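Local coordinates for 457aa long hypothetical protein (Pyrococcus horikoshii, PDB 2CSU) that is of unknown function but combines a Rossmann-type domain with two domains of the succinyl-CoA ligase family, at residues V296-N301 / I373-V378. Sequence-based numbering, arbitrary orientation.
Sequences VAIMTN and IAICVV
N301 reaches across to V377 and grips its backbone with both ends of its amide. OD1 of N301 accepts a bent hydrogen bond from N of V377 (2.8 Å), its donor tilted from the carbonyl plane. ND2 of N301 gives a straighter one to O of V377 (2.6 Å), in the carbonyl plane on a lone pair. A chi1 of 72° tucks CG over its own backbone and turns the amide to strand 371-377. Together the bonds fix the amide's rotation and continue the pairing where strand 295-300 ends. N of I373 donates a hydrogen bond to O of A297, O of I373 accepts one from N of M299 (3.0 Å), and N of I375 donates one to O of M299 (2.8 Å). I373 lays CG1 against CG1 of V296 (3.8 Å). On the face shared with I298 and T300, I375 meets CG2 of I298 through CD1 (3.8 Å) and, through CG2, OG1 of T300, which is hydrogen-bonded to O of A302. Helix 303-314 covers this face; helices 353-365 and 388-400 cover the M299 and A374 face. This is a buried parallel strand pair in the mixed, largely parallel sheet of a three-layer alpha/beta ligase-CoA domain.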
ATOM      1  N   VAL A 296       3.971  24.087  -5.369  1.00 32.20           N
ATOM      2  CA  VAL A 296       4.904  22.993  -5.208  1.00 30.14           C
ATOM      3  C   VAL A 296       5.816  22.781  -6.397  1.00 29.71           C
ATOM      4  O   VAL A 296       5.448  23.056  -7.540  1.00 29.13           O
ATOM      5  CB  VAL A 296       4.129  21.682  -4.933  1.00 30.12           C
ATOM      6  CG1 VAL A 296       5.078  20.561  -4.552  1.00 30.75           C
ATOM      7  CG2 VAL A 296       3.107  21.919  -3.845  1.00 30.58           C
ATOM      8  N   ALA A 297       7.018  22.297  -6.111  1.00 28.36           N
ATOM      9  CA  ALA A 297       7.978  21.983  -7.155  1.00 27.74           C
ATOM     10  C   ALA A 297       8.136  20.471  -7.161  1.00 26.98           C
ATOM     11  O   ALA A 297       8.370  19.850  -6.115  1.00 26.45           O
ATOM     12  CB  ALA A 297       9.315  22.638  -6.874  1.00 27.30           C
ATOM     13  N   ILE A 298       7.999  19.879  -8.339  1.00 26.60           N
ATOM     14  CA  ILE A 298       8.157  18.442  -8.486  1.00 26.15           C
ATOM     15  C   ILE A 298       9.451  18.118  -9.230  1.00 26.96           C
ATOM     16  O   ILE A 298       9.666  18.607 -10.340  1.00 26.90           O
ATOM     17  CB  ILE A 298       7.014  17.810  -9.306  1.00 26.14           C
ATOM     18  CG1 ILE A 298       5.660  18.035  -8.619  1.00 27.78           C
ATOM     19  CG2 ILE A 298       7.282  16.322  -9.483  1.00 25.20           C
ATOM     20  CD1 ILE A 298       4.481  17.678  -9.508  1.00 28.39           C
HETATM   21  N   MSE A 299      10.316  17.311  -8.616  1.00 26.70           N
HETATM   22  CA  MSE A 299      11.544  16.877  -9.290  1.00 27.94           C
HETATM   23  C   MSE A 299      11.458  15.345  -9.384  1.00 26.73           C
HETATM   24  O   MSE A 299      11.050  14.677  -8.431  1.00 26.91           O
HETATM   25  CB  MSE A 299      12.801  17.340  -8.531  1.00 29.86           C
HETATM   26  CG  MSE A 299      12.784  17.174  -7.010  1.00 33.18           C
HETATM   27 SE   MSE A 299      14.279  17.866  -6.215  1.00 38.20          SE
HETATM   28  CE  MSE A 299      15.289  16.551  -6.426  1.00 30.55           C
ATOM     29  N   THR A 300      11.830  14.781 -10.528  1.00 25.62           N
ATOM     30  CA  THR A 300      11.722  13.335 -10.701  1.00 24.94           C
ATOM     31  C   THR A 300      12.714  12.781 -11.724  1.00 25.36           C
ATOM     32  O   THR A 300      13.265  13.535 -12.539  1.00 25.23           O
ATOM     33  CB  THR A 300      10.292  12.958 -11.180  1.00 23.88           C
ATOM     34  OG1 THR A 300      10.170  11.543 -11.279  1.00 22.26           O
ATOM     35  CG2 THR A 300      10.014  13.557 -12.573  1.00 25.16           C
ATOM     36  N   ASN A 301      12.929  11.464 -11.677  1.00 25.05           N
ATOM     37  CA  ASN A 301      13.818  10.793 -12.624  1.00 25.29           C
ATOM     38  C   ASN A 301      12.978   9.929 -13.557  1.00 24.96           C
ATOM     39  O   ASN A 301      13.496   9.193 -14.385  1.00 25.83           O
ATOM     40  CB  ASN A 301      14.864   9.942 -11.876  1.00 24.60           C
ATOM     41  CG  ASN A 301      14.281   8.689 -11.233  1.00 24.26           C
ATOM     42  OD1 ASN A 301      13.100   8.632 -10.875  1.00 23.88           O
ATOM     43  ND2 ASN A 301      15.130   7.678 -11.059  1.00 23.23           N
ATOM     44  N   ILE A 373       8.660  18.212  -3.791  1.00 30.81           N
ATOM     45  CA  ILE A 373       8.383  16.778  -3.860  1.00 29.84           C
ATOM     46  C   ILE A 373       9.428  16.032  -4.696  1.00 29.12           C
ATOM     47  O   ILE A 373       9.555  16.216  -5.899  1.00 29.59           O
ATOM     48  CB  ILE A 373       6.992  16.583  -4.465  1.00 29.58           C
ATOM     49  CG1 ILE A 373       5.919  17.000  -3.454  1.00 30.31           C
ATOM     50  CG2 ILE A 373       6.768  15.097  -4.808  1.00 29.62           C
ATOM     51  CD1 ILE A 373       4.501  16.741  -3.969  1.00 29.85           C
ATOM     52  N   ALA A 374      10.219  15.192  -4.001  1.00 28.43           N
ATOM     53  CA  ALA A 374      11.234  14.418  -4.721  1.00 26.98           C
ATOM     54  C   ALA A 374      10.749  13.004  -5.089  1.00 26.14           C
ATOM     55  O   ALA A 374      10.439  12.178  -4.242  1.00 26.58           O
ATOM     56  CB  ALA A 374      12.478  14.328  -3.833  1.00 27.75           C
ATOM     57  N   ILE A 375      10.667  12.752  -6.414  1.00 25.64           N
ATOM     58  CA  ILE A 375      10.227  11.437  -6.896  1.00 25.19           C
ATOM     59  C   ILE A 375      11.380  10.657  -7.549  1.00 25.07           C
ATOM     60  O   ILE A 375      12.084  11.145  -8.430  1.00 26.04           O
ATOM     61  CB  ILE A 375       9.111  11.661  -7.923  1.00 23.33           C
ATOM     62  CG1 ILE A 375       7.922  12.374  -7.270  1.00 21.50           C
ATOM     63  CG2 ILE A 375       8.613  10.307  -8.468  1.00 23.53           C
ATOM     64  CD1 ILE A 375       6.828  12.726  -8.281  1.00 20.27           C
ATOM     65  N   CYS A 376      11.594   9.411  -7.075  1.00 25.57           N
ATOM     66  CA  CYS A 376      12.690   8.669  -7.636  1.00 25.80           C
ATOM     67  C   CYS A 376      12.332   7.203  -7.773  1.00 26.39           C
ATOM     68  O   CYS A 376      12.077   6.493  -6.809  1.00 26.48           O
ATOM     69  CB  CYS A 376      13.877   8.793  -6.686  1.00 24.93           C
ATOM     70  SG  CYS A 376      15.257   7.731  -7.177  1.00 26.41           S
ATOM     71  N   VAL A 377      12.246   6.775  -9.033  1.00 26.69           N
ATOM     72  CA  VAL A 377      12.362   5.359  -9.262  1.00 27.64           C
ATOM     73  C   VAL A 377      13.836   4.968  -9.106  1.00 28.82           C
ATOM     74  O   VAL A 377      14.730   5.513  -9.743  1.00 29.26           O
ATOM     75  CB  VAL A 377      11.873   5.067 -10.675  1.00 27.93           C
ATOM     76  CG1 VAL A 377      11.937   3.565 -10.929  1.00 28.05           C
ATOM     77  CG2 VAL A 377      10.441   5.541 -10.833  1.00 26.48           C
ATOM     78  N   VAL A 378      14.086   4.060  -8.148  1.00 30.27           N
ATOM     79  CA  VAL A 378      15.468   3.696  -7.866  1.00 30.68           C
ATOM     80  C   VAL A 378      16.057   2.808  -8.965  1.00 31.57           C
ATOM     81  O   VAL A 378      15.604   1.701  -9.232  1.00 30.48           O
ATOM     82  CB  VAL A 378      15.519   2.985  -6.514  1.00 30.76           C
ATOM     83  CG1 VAL A 378      16.936   2.466  -6.254  1.00 30.30           C
ATOM     84  CG2 VAL A 378      15.144   3.959  -5.415  1.00 29.94           C
TER